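Local coordinates for protein NEDD8-conjugating enzyme UBC12 (Saccharomyces cerevisiae, PDB 3O2U) that accepts the ubiquitin-like protein Rub1 (NEDD8) from its E1 enzyme as a thioester and catalyses its attachment to other proteins, chiefly the cullin Cdc53, at residues R60-V70 with S81-E90; K103-L112 with I179-I187. All coordinates share one frame; numbering follows the deposited sequence. Where two conformers were deposited one is given.

Both contacts belong to the ubiquitin-conjugating (UBC) fold, and they follow one another along the chain without nesting or crossing. After helix 29-39 and strand 47-51, contact 1 pairs 60-70 with 81-90 across a ten-residue connection, forming the central hairpin of the four-stranded antiparallel sheet. The chain then runs through strand 98-101 into 103-112, where contact 2 opens. It closes only at 179-187, beyond helices 131-143, 153-160 and 163-174, and so brings the C-terminal tail back to the loop that leads toward the predicted catalytic C117. The two contacts also touch: K103 NZ lies 2.8 Å from N83 OD1, a probable hydrogen bond, and I187 packs on I82.

Contact 1: R60-V70 with S81-E90; sequences RSQSPKLEVIV and SINFNLDFNE
K65 and D87 face each other in the antiparallel hairpin of strands 65-70 and 82-87, the middle of the UBC-fold sheet. Main-chain bonds hold the frame: L66, V68 and V70 are hydrogen-bonded pairs with L86, F84 and I82, and F88 N carries the pattern past the strand to P64 O.

The face bearing K65, E67, N83, N85 and D87 is mainly polar, with I69 among them. The bent end of the K65 chain, turned at chi3 (-64°), makes a salt bridge in the D87 conformer given, with NZ above the carboxylate plane and 2.8 Å from D87 OD1, while its methylenes run alongside D87. An alanine in place of K65 would probably leave the D87 carboxylate without its charged mate in this hairpin. I69 CG1 lies against N83 CB, 3.8 Å away.

The opposite face is apolar, as suits a surface covered by helices 29-39 and 131-143. Branched and aromatic groups fill it: V68 CG2 meets L86 CD1 at 3.7 Å, and L66 CD1 reaches F88 CE2 at 3.6 Å.

N83 bridges two partners, its OD1 accepting a hydrogen bond from K103 NZ while its amide nitrogen serves E67. That second hydrogen bond is nearly straight (174° at the hydrogen), and N83 ND2 approaches E67 OE2 almost in line with the C-O bond, at 2.9 Å.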
loop_
_atom_site.group_PDB
_atom_site.type_symbol
_atom_site.label_atom_id
_atom_site.label_comp_id
_atom_site.label_asym_id
_atom_site.label_seq_id
_atom_site.Cartn_x
_atom_site.Cartn_y
_atom_site.Cartn_z
ATOM N N ARG A 60 15.480 10.062 -10.523
ATOM C CA ARG A 60 14.084 10.454 -10.671
ATOM C C ARG A 60 13.199 9.315 -11.195
ATOM O O ARG A 60 12.053 9.146 -10.762
ATOM C CB ARG A 60 14.024 11.647 -11.625
ATOM C CG ARG A 60 12.665 12.270 -11.828
ATOM C CD ARG A 60 12.833 13.506 -12.692
ATOM N NE ARG A 60 11.591 14.241 -12.875
ATOM C CZ ARG A 60 10.975 14.911 -11.909
ATOM N NH1 ARG A 60 11.472 14.929 -10.678
ATOM N NH2 ARG A 60 9.854 15.560 -12.179
ATOM N N SER A 61 13.748 8.532 -12.118
ATOM C CA SER A 61 13.014 7.465 -12.799
ATOM C C SER A 61 12.769 6.215 -11.947
ATOM O O SER A 61 11.931 5.380 -12.290
ATOM C CB SER A 61 13.749 7.068 -14.086
ATOM O OG SER A 61 15.058 6.610 -13.794
ATOM N N GLN A 62 13.509 6.079 -10.851
ATOM C CA GLN A 62 13.320 4.952 -9.946
ATOM C C GLN A 62 12.441 5.367 -8.764
ATOM O O GLN A 62 12.942 5.852 -7.758
ATOM C CB GLN A 62 14.676 4.450 -9.443
ATOM C CG GLN A 62 14.641 3.063 -8.806
ATOM C CD GLN A 62 14.781 1.935 -9.820
ATOM O OE1 GLN A 62 15.677 1.955 -10.669
ATOM N NE2 GLN A 62 13.899 0.939 -9.729
ATOM N N SER A 63 11.132 5.185 -8.890
ATOM C CA SER A 63 10.222 5.574 -7.823
ATOM C C SER A 63 10.488 4.742 -6.564
ATOM O O SER A 63 10.748 3.547 -6.656
ATOM C CB SER A 63 8.778 5.418 -8.291
ATOM O OG SER A 63 8.571 4.118 -8.831
ATOM N N PRO A 64 10.479 5.387 -5.385
ATOM C CA PRO A 64 10.648 4.602 -4.161
ATOM C C PRO A 64 9.532 3.571 -4.076
ATOM O O PRO A 64 8.402 3.827 -4.518
ATOM C CB PRO A 64 10.506 5.650 -3.049
ATOM C CG PRO A 64 10.882 6.966 -3.719
ATOM C CD PRO A 64 10.331 6.829 -5.108
ATOM N N LYS A 65 9.838 2.416 -3.509
ATOM C CA LYS A 65 8.849 1.348 -3.420
ATOM C C LYS A 65 9.089 0.529 -2.158
ATOM O O LYS A 65 10.239 0.201 -1.823
ATOM C CB LYS A 65 8.904 0.468 -4.670
ATOM C CG LYS A 65 7.869 -0.647 -4.696
ATOM C CD LYS A 65 8.170 -1.620 -5.832
ATOM C CE LYS A 65 8.043 -0.924 -7.181
ATOM N NZ LYS A 65 6.688 -1.182 -7.723
ATOM N N LEU A 66 8.010 0.253 -1.431
ATOM C CA LEU A 66 8.096 -0.503 -0.179
ATOM C C LEU A 66 7.204 -1.723 -0.300
ATOM O O LEU A 66 6.189 -1.684 -0.998
ATOM C CB LEU A 66 7.597 0.339 1.006
ATOM C CG LEU A 66 8.083 1.787 1.102
ATOM C CD1 LEU A 66 7.369 2.521 2.243
ATOM C CD2 LEU A 66 9.596 1.855 1.279
ATOM N N GLU A 67 7.581 -2.794 0.387
ATOM C CA GLU A 67 6.698 -3.942 0.547
ATOM C C GLU A 67 6.232 -3.972 1.994
ATOM O O GLU A 67 7.048 -3.945 2.912
ATOM C CB GLU A 67 7.418 -5.252 0.240
ATOM C CG GLU A 67 6.504 -6.476 0.391
ATOM C CD GLU A 67 7.252 -7.785 0.315
ATOM O OE1 GLU A 67 8.460 -7.808 0.647
ATOM O OE2 GLU A 67 6.624 -8.797 -0.067
ATOM N N VAL A 68 4.923 -4.027 2.200
ATOM C CA VAL A 68 4.382 -4.064 3.557
ATOM C C VAL A 68 3.709 -5.408 3.755
ATOM O O VAL A 68 2.845 -5.770 2.978
ATOM C CB VAL A 68 3.340 -2.949 3.793
ATOM C CG1 VAL A 68 2.639 -3.155 5.137
ATOM C CG2 VAL A 68 4.008 -1.591 3.760
ATOM N N ILE A 69 4.104 -6.133 4.799
ATOM C CA ILE A 69 3.566 -7.469 5.064
ATOM C C ILE A 69 2.736 -7.490 6.352
ATOM O O ILE A 69 3.268 -7.334 7.451
ATOM C CB ILE A 69 4.685 -8.509 5.177
ATOM C CG1 ILE A 69 5.515 -8.536 3.885
ATOM C CG2 ILE A 69 4.086 -9.890 5.473
ATOM C CD1 ILE A 69 6.751 -9.417 3.954
ATOM N N VAL A 70 1.427 -7.680 6.206
ATOM C CA VAL A 70 0.520 -7.723 7.347
ATOM C C VAL A 70 0.240 -9.179 7.739
ATOM O O VAL A 70 -0.228 -9.967 6.917
ATOM C CB VAL A 70 -0.786 -6.961 7.018
ATOM C CG1 VAL A 70 -1.723 -6.940 8.210
ATOM C CG2 VAL A 70 -0.441 -5.513 6.607
ATOM N N SER A 81 -0.485 -14.187 6.000
ATOM C CA SER A 81 0.413 -13.093 5.631
ATOM C C SER A 81 -0.017 -12.428 4.313
ATOM O O SER A 81 0.027 -13.056 3.255
ATOM C CB SER A 81 1.862 -13.598 5.543
ATOM O OG SER A 81 2.338 -13.983 6.826
ATOM N N ILE A 82 -0.450 -11.172 4.381
ATOM C CA ILE A 82 -0.870 -10.447 3.181
ATOM C C ILE A 82 0.125 -9.345 2.879
ATOM O O ILE A 82 0.333 -8.457 3.695
ATOM C CB ILE A 82 -2.273 -9.838 3.322
ATOM C CG1 ILE A 82 -3.285 -10.906 3.779
ATOM C CG2 ILE A 82 -2.699 -9.214 1.997
ATOM C CD1 ILE A 82 -3.372 -11.082 5.314
ATOM N N ASN A 83 0.796 -9.429 1.735
ATOM C CA ASN A 83 1.777 -8.406 1.408
ATOM C C ASN A 83 1.255 -7.404 0.385
ATOM O O ASN A 83 0.418 -7.737 -0.461
ATOM C CB ASN A 83 3.145 -9.005 1.008
ATOM C CG ASN A 83 3.061 -9.948 -0.189
ATOM O OD1 ASN A 83 2.023 -10.544 -0.463
ATOM N ND2 ASN A 83 4.179 -10.092 -0.901
ATOM N N PHE A 84 1.748 -6.171 0.490
ATOM C CA PHE A 84 1.330 -5.062 -0.366
ATOM C C PHE A 84 2.583 -4.361 -0.874
ATOM O O PHE A 84 3.584 -4.265 -0.165
ATOM C CB PHE A 84 0.526 -4.009 0.417
ATOM C CG PHE A 84 -0.751 -4.525 1.013
ATOM C CD1 PHE A 84 -1.966 -4.361 0.350
ATOM C CD2 PHE A 84 -0.744 -5.177 2.240
ATOM C CE1 PHE A 84 -3.166 -4.835 0.920
ATOM C CE2 PHE A 84 -1.936 -5.649 2.812
ATOM C CZ PHE A 84 -3.139 -5.481 2.154
ATOM N N ASN A 85 2.515 -3.850 -2.093
ATOM C CA ASN A 85 3.551 -2.957 -2.585
ATOM C C ASN A 85 3.011 -1.543 -2.478
ATOM O O ASN A 85 1.847 -1.296 -2.803
ATOM C CB ASN A 85 3.900 -3.267 -4.039
ATOM C CG ASN A 85 5.165 -4.103 -4.183
ATOM O OD1 ASN A 85 5.876 -4.359 -3.212
ATOM N ND2 ASN A 85 5.443 -4.536 -5.401
ATOM N N LEU A 86 3.839 -0.625 -1.997
ATOM C CA LEU A 86 3.483 0.793 -1.972
ATOM C C LEU A 86 4.444 1.552 -2.890
ATOM O O LEU A 86 5.658 1.552 -2.641
ATOM C CB LEU A 86 3.583 1.349 -0.546
ATOM C CG LEU A 86 2.451 1.043 0.453
ATOM C CD1 LEU A 86 2.285 -0.449 0.677
ATOM C CD2 LEU A 86 2.751 1.726 1.756
ATOM N N ASP A 87 3.909 2.186 -3.934
ATOM C CA ASP A 87 4.710 2.876 -4.953
ATOM C C ASP A 87 4.504 4.394 -4.865
ATOM O O ASP A 87 3.382 4.878 -5.062
ATOM C CB ASP A 87 4.300 2.410 -6.355
ATOM C CG ASP A 87 4.371 0.899 -6.529
ATOM O OD1 ASP A 87 5.158 0.242 -5.834
ATOM O OD2 ASP A 87 3.634 0.358 -7.383
ATOM N N PHE A 88 5.573 5.130 -4.598
ATOM C CA PHE A 88 5.501 6.573 -4.380
ATOM C C PHE A 88 5.925 7.320 -5.633
ATOM O O PHE A 88 6.899 6.947 -6.269
ATOM C CB PHE A 88 6.428 6.966 -3.233
ATOM C CG PHE A 88 6.040 6.369 -1.923
ATOM C CD1 PHE A 88 5.397 7.134 -0.965
ATOM C CD2 PHE A 88 6.276 5.032 -1.659
ATOM C CE1 PHE A 88 5.011 6.576 0.231
ATOM C CE2 PHE A 88 5.899 4.466 -0.462
ATOM C CZ PHE A 88 5.267 5.240 0.489
ATOM N N ASN A 89 5.194 8.370 -5.991
ATOM C CA ASN A 89 5.627 9.247 -7.082
ATOM C C ASN A 89 6.249 10.522 -6.508
ATOM O O ASN A 89 6.338 10.675 -5.284
ATOM C CB ASN A 89 4.461 9.546 -8.029
ATOM C CG ASN A 89 3.311 10.241 -7.338
ATOM O OD1 ASN A 89 3.504 10.956 -6.353
ATOM N ND2 ASN A 89 2.101 10.048 -7.860
ATOM N N GLU A 90 6.679 11.438 -7.373
ATOM C CA GLU A 90 7.414 12.608 -6.908
ATOM C C GLU A 90 6.487 13.655 -6.301
ATOM O O GLU A 90 6.900 14.774 -5.991
ATOM C CB GLU A 90 8.263 13.208 -8.040
ATOM C CG GLU A 90 9.486 12.357 -8.387
ATOM C CD GLU A 90 10.363 12.095 -7.167
ATOM O OE1 GLU A 90 10.971 13.065 -6.657
ATOM O OE2 GLU A 90 10.435 10.927 -6.707
#

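Contact 2: K103-L112 with I179-I187; sequences KKIFHPNIDL and IEHVKYDNI
F106 and Y184 form an offset edge-to-face pair, planes 83° apart, where the C-terminal segment of this UBC fold packs on the loop after strand 98-101. With chi1 at -165°, the F106 ring swings away from its own backbone N, and its CD1 edge comes 3.6 Å from Y184 CZ. I179 covers one face of F106: CD1 stands over the centre of the ring, 3.8 Å from its centroid, a CH-pi contact that suits the slim end of an isoleucine. A155 and L158 of helix 153-160 and T173 of helix 163-174 also touch F106, so a large flat ring is well placed here.

Y184 lies against the backbone of I105, its CD1 3.4 Å from I105 C, while L112 CD2 meets Y184 CE1 at 3.6 Å. L112 and V182 reach toward each other tip to tip.

D185 grips K104 twice. Its N-H meets the K104 carbonyl oxygen on a lone pair, and its carboxylate answers K104 N; with chi1 at -70°, D185 CG stands anti to its own carbonyl carbon and beside its N, and both groups face K104. A short acidic side chain suits this job. The returned bond runs from K104 N to D185 OD2, 3.0 Å, entering from above the carboxylate plane.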
loop_
_atom_site.group_PDB
_atom_site.type_symbol
_atom_site.label_atom_id
_atom_site.label_comp_id
_atom_site.label_asym_id
_atom_site.label_seq_id
_atom_site.Cartn_x
_atom_site.Cartn_y
_atom_site.Cartn_z
ATOM N N LYS A 103 -1.423 -10.500 -3.152
ATOM C CA LYS A 103 -1.998 -11.827 -2.990
ATOM C C LYS A 103 -3.478 -11.820 -3.366
ATOM O O LYS A 103 -4.184 -10.854 -3.091
ATOM C CB LYS A 103 -1.847 -12.301 -1.536
ATOM C CG LYS A 103 -0.404 -12.592 -1.109
ATOM C CD LYS A 103 0.193 -13.736 -1.921
ATOM C CE LYS A 103 1.520 -14.255 -1.320
ATOM N NZ LYS A 103 2.562 -13.196 -1.189
ATOM N N LYS A 104 -3.941 -12.897 -3.992
ATOM C CA LYS A 104 -5.368 -13.090 -4.191
ATOM C C LYS A 104 -5.968 -13.487 -2.853
ATOM O O LYS A 104 -5.737 -14.605 -2.350
ATOM C CB LYS A 104 -5.624 -14.192 -5.220
ATOM C CG LYS A 104 -4.914 -13.972 -6.551
ATOM C CD LYS A 104 -5.494 -14.890 -7.625
ATOM C CE LYS A 104 -4.600 -14.941 -8.861
ATOM N NZ LYS A 104 -4.713 -16.266 -9.568
ATOM N N ILE A 105 -6.718 -12.576 -2.251
ATOM C CA ILE A 105 -7.320 -12.881 -0.955
ATOM C C ILE A 105 -8.823 -12.594 -0.927
ATOM O O ILE A 105 -9.328 -11.751 -1.671
ATOM C CB ILE A 105 -6.592 -12.180 0.223
ATOM C CG1 ILE A 105 -6.845 -10.684 0.209
ATOM C CG2 ILE A 105 -5.070 -12.456 0.198
ATOM C CD1 ILE A 105 -6.784 -10.092 1.595
ATOM N N PHE A 106 -9.526 -13.307 -0.057
ATOM C CA PHE A 106 -10.973 -13.171 0.059
ATOM C C PHE A 106 -11.285 -12.084 1.083
ATOM O O PHE A 106 -11.308 -12.342 2.277
ATOM C CB PHE A 106 -11.567 -14.495 0.522
ATOM C CG PHE A 106 -13.047 -14.591 0.345
ATOM C CD1 PHE A 106 -13.608 -14.577 -0.926
ATOM C CD2 PHE A 106 -13.880 -14.731 1.447
ATOM C CE1 PHE A 106 -14.971 -14.684 -1.094
ATOM C CE2 PHE A 106 -15.250 -14.834 1.282
ATOM C CZ PHE A 106 -15.794 -14.810 0.017
ATOM N N HIS A 107 -11.486 -10.861 0.609
ATOM C CA HIS A 107 -11.731 -9.736 1.502
ATOM C C HIS A 107 -12.633 -8.728 0.792
ATOM O O HIS A 107 -12.420 -8.417 -0.379
ATOM C CB HIS A 107 -10.403 -9.083 1.893
ATOM C CG HIS A 107 -10.546 -8.002 2.916
ATOM N ND1 HIS A 107 -10.133 -8.155 4.219
ATOM C CD2 HIS A 107 -11.077 -6.761 2.830
ATOM C CE1 HIS A 107 -10.384 -7.044 4.893
ATOM N NE2 HIS A 107 -10.968 -6.191 4.073
ATOM N N PRO A 108 -13.655 -8.224 1.491
ATOM C CA PRO A 108 -14.625 -7.337 0.834
ATOM C C PRO A 108 -13.966 -6.099 0.225
ATOM O O PRO A 108 -14.451 -5.589 -0.785
ATOM C CB PRO A 108 -15.566 -6.923 1.972
ATOM C CG PRO A 108 -14.895 -7.336 3.233
ATOM C CD PRO A 108 -13.966 -8.453 2.909
ATOM N N ASN A 109 -12.853 -5.648 0.802
ATOM C CA ASN A 109 -12.287 -4.362 0.404
ATOM C C ASN A 109 -11.090 -4.453 -0.565
ATOM O O ASN A 109 -10.475 -3.441 -0.907
ATOM C CB ASN A 109 -11.972 -3.526 1.653
ATOM C CG ASN A 109 -13.138 -3.507 2.650
ATOM O OD1 ASN A 109 -12.975 -3.823 3.836
ATOM N ND2 ASN A 109 -14.318 -3.134 2.171
ATOM N N ILE A 110 -10.803 -5.662 -1.046
ATOM C CA ILE A 110 -9.703 -5.888 -1.989
ATOM C C ILE A 110 -10.201 -6.712 -3.175
ATOM O O ILE A 110 -10.849 -7.738 -2.980
ATOM C CB ILE A 110 -8.515 -6.611 -1.295
ATOM C CG1 ILE A 110 -8.165 -5.878 0.002
ATOM C CG2 ILE A 110 -7.297 -6.700 -2.241
ATOM C CD1 ILE A 110 -7.223 -6.617 0.902
ATOM N N ASP A 111 -9.938 -6.257 -4.398
ATOM C CA ASP A 111 -10.406 -6.999 -5.568
ATOM C C ASP A 111 -9.349 -7.968 -6.085
ATOM O O ASP A 111 -8.232 -8.019 -5.575
ATOM C CB ASP A 111 -10.930 -6.067 -6.678
ATOM C CG ASP A 111 -9.835 -5.247 -7.331
ATOM O OD1 ASP A 111 -8.647 -5.642 -7.246
ATOM O OD2 ASP A 111 -10.177 -4.210 -7.946
ATOM N N LEU A 112 -9.709 -8.764 -7.081
ATOM C CA LEU A 112 -8.811 -9.809 -7.548
ATOM C C LEU A 112 -7.650 -9.264 -8.359
ATOM O O LEU A 112 -6.724 -10.003 -8.692
ATOM C CB LEU A 112 -9.572 -10.874 -8.341
ATOM C CG LEU A 112 -10.593 -11.630 -7.492
ATOM C CD1 LEU A 112 -11.459 -12.499 -8.395
ATOM C CD2 LEU A 112 -9.904 -12.462 -6.423
ATOM N N ILE A 179 -13.615 -20.173 -3.693
ATOM C CA ILE A 179 -14.999 -19.849 -3.424
ATOM C C ILE A 179 -15.624 -19.409 -4.732
ATOM O O ILE A 179 -15.004 -18.686 -5.518
ATOM C CB ILE A 179 -15.145 -18.778 -2.341
ATOM C CG1 ILE A 179 -14.963 -19.420 -0.966
ATOM C CG2 ILE A 179 -16.517 -18.130 -2.427
ATOM C CD1 ILE A 179 -14.854 -18.446 0.167
ATOM N N GLU A 180 -16.855 -19.852 -4.958
ATOM C CA GLU A 180 -17.432 -19.823 -6.289
ATOM C C GLU A 180 -16.419 -20.509 -7.202
ATOM O O GLU A 180 -16.061 -21.666 -6.970
ATOM C CB GLU A 180 -17.757 -18.398 -6.731
ATOM C CG GLU A 180 -18.825 -17.713 -5.870
ATOM C CD GLU A 180 -20.194 -18.387 -5.949
ATOM O OE1 GLU A 180 -20.720 -18.542 -7.073
ATOM O OE2 GLU A 180 -20.753 -18.750 -4.889
ATOM N N HIS A 181 -15.919 -19.815 -8.211
ATOM C CA HIS A 181 -14.960 -20.465 -9.101
ATOM C C HIS A 181 -13.617 -19.741 -9.176
ATOM O O HIS A 181 -12.850 -19.920 -10.122
ATOM C CB HIS A 181 -15.560 -20.651 -10.491
ATOM C CG HIS A 181 -16.718 -21.607 -10.520
ATOM N ND1 HIS A 181 -17.913 -21.336 -9.883
ATOM C CD2 HIS A 181 -16.855 -22.813 -11.097
ATOM C CE1 HIS A 181 -18.740 -22.350 -10.075
ATOM N NE2 HIS A 181 -18.132 -23.259 -10.807
ATOM N N VAL A 182 -13.329 -18.931 -8.168
ATOM C CA VAL A 182 -12.039 -18.259 -8.119
ATOM C C VAL A 182 -11.142 -18.866 -7.044
ATOM O O VAL A 182 -11.573 -19.118 -5.918
ATOM C CB VAL A 182 -12.192 -16.722 -8.001
ATOM C CG1 VAL A 182 -13.635 -16.350 -7.746
ATOM C CG2 VAL A 182 -11.256 -16.136 -6.943
ATOM N N LYS A 183 -9.900 -19.136 -7.434
ATOM C CA LYS A 183 -8.924 -19.731 -6.544
ATOM C C LYS A 183 -8.108 -18.645 -5.840
ATOM O O LYS A 183 -7.635 -17.699 -6.467
ATOM C CB LYS A 183 -7.987 -20.669 -7.311
ATOM C CG LYS A 183 -7.111 -21.523 -6.389
ATOM C CD LYS A 183 -5.707 -21.719 -6.933
ATOM C CE LYS A 183 -4.662 -21.561 -5.812
ATOM N NZ LYS A 183 -4.645 -22.700 -4.856
ATOM N N TYR A 184 -7.948 -18.791 -4.533
ATOM C CA TYR A 184 -7.215 -17.814 -3.759
ATOM C C TYR A 184 -5.860 -18.387 -3.375
ATOM O O TYR A 184 -5.676 -19.612 -3.368
ATOM C CB TYR A 184 -8.046 -17.401 -2.536
ATOM C CG TYR A 184 -9.273 -16.622 -2.961
ATOM C CD1 TYR A 184 -9.245 -15.234 -3.019
ATOM C CD2 TYR A 184 -10.432 -17.274 -3.366
ATOM C CE1 TYR A 184 -10.352 -14.506 -3.445
ATOM C CE2 TYR A 184 -11.550 -16.557 -3.789
ATOM C CZ TYR A 184 -11.501 -15.170 -3.820
ATOM O OH TYR A 184 -12.586 -14.431 -4.246
ATOM N N ASP A 185 -4.914 -17.510 -3.039
ATOM C CA ASP A 185 -3.566 -17.957 -2.690
ATOM C C ASP A 185 -3.469 -18.557 -1.291
ATOM O O ASP A 185 -4.172 -18.148 -0.378
ATOM C CB ASP A 185 -2.584 -16.796 -2.789
ATOM C CG ASP A 185 -2.349 -16.358 -4.219
ATOM O OD1 ASP A 185 -2.476 -17.200 -5.136
ATOM O OD2 ASP A 185 -2.026 -15.174 -4.418
ATOM N N ASN A 186 -2.570 -19.521 -1.140
ATOM C CA ASN A 186 -2.211 -20.058 0.161
ATOM C C ASN A 186 -1.296 -19.077 0.870
ATOM O O ASN A 186 -0.148 -18.890 0.462
ATOM C CB ASN A 186 -1.507 -21.402 -0.021
ATOM C CG ASN A 186 -1.204 -22.089 1.302
ATOM O OD1 ASN A 186 -0.781 -21.451 2.266
ATOM N ND2 ASN A 186 -1.403 -23.398 1.344
ATOM N N ILE A 187 -1.800 -18.429 1.921
ATOM C CA ILE A 187 -1.001 -17.441 2.631
ATOM C C ILE A 187 -0.721 -17.798 4.105
ATOM O O ILE A 187 -0.215 -16.963 4.853
ATOM C CB ILE A 187 -1.636 -16.018 2.572
ATOM C CG1 ILE A 187 -2.992 -15.992 3.291
ATOM C CG2 ILE A 187 -1.797 -15.537 1.138
ATOM C CD1 ILE A 187 -3.613 -14.595 3.364
HETATM O O HOH W 1 -5.984 -15.952 0.168
#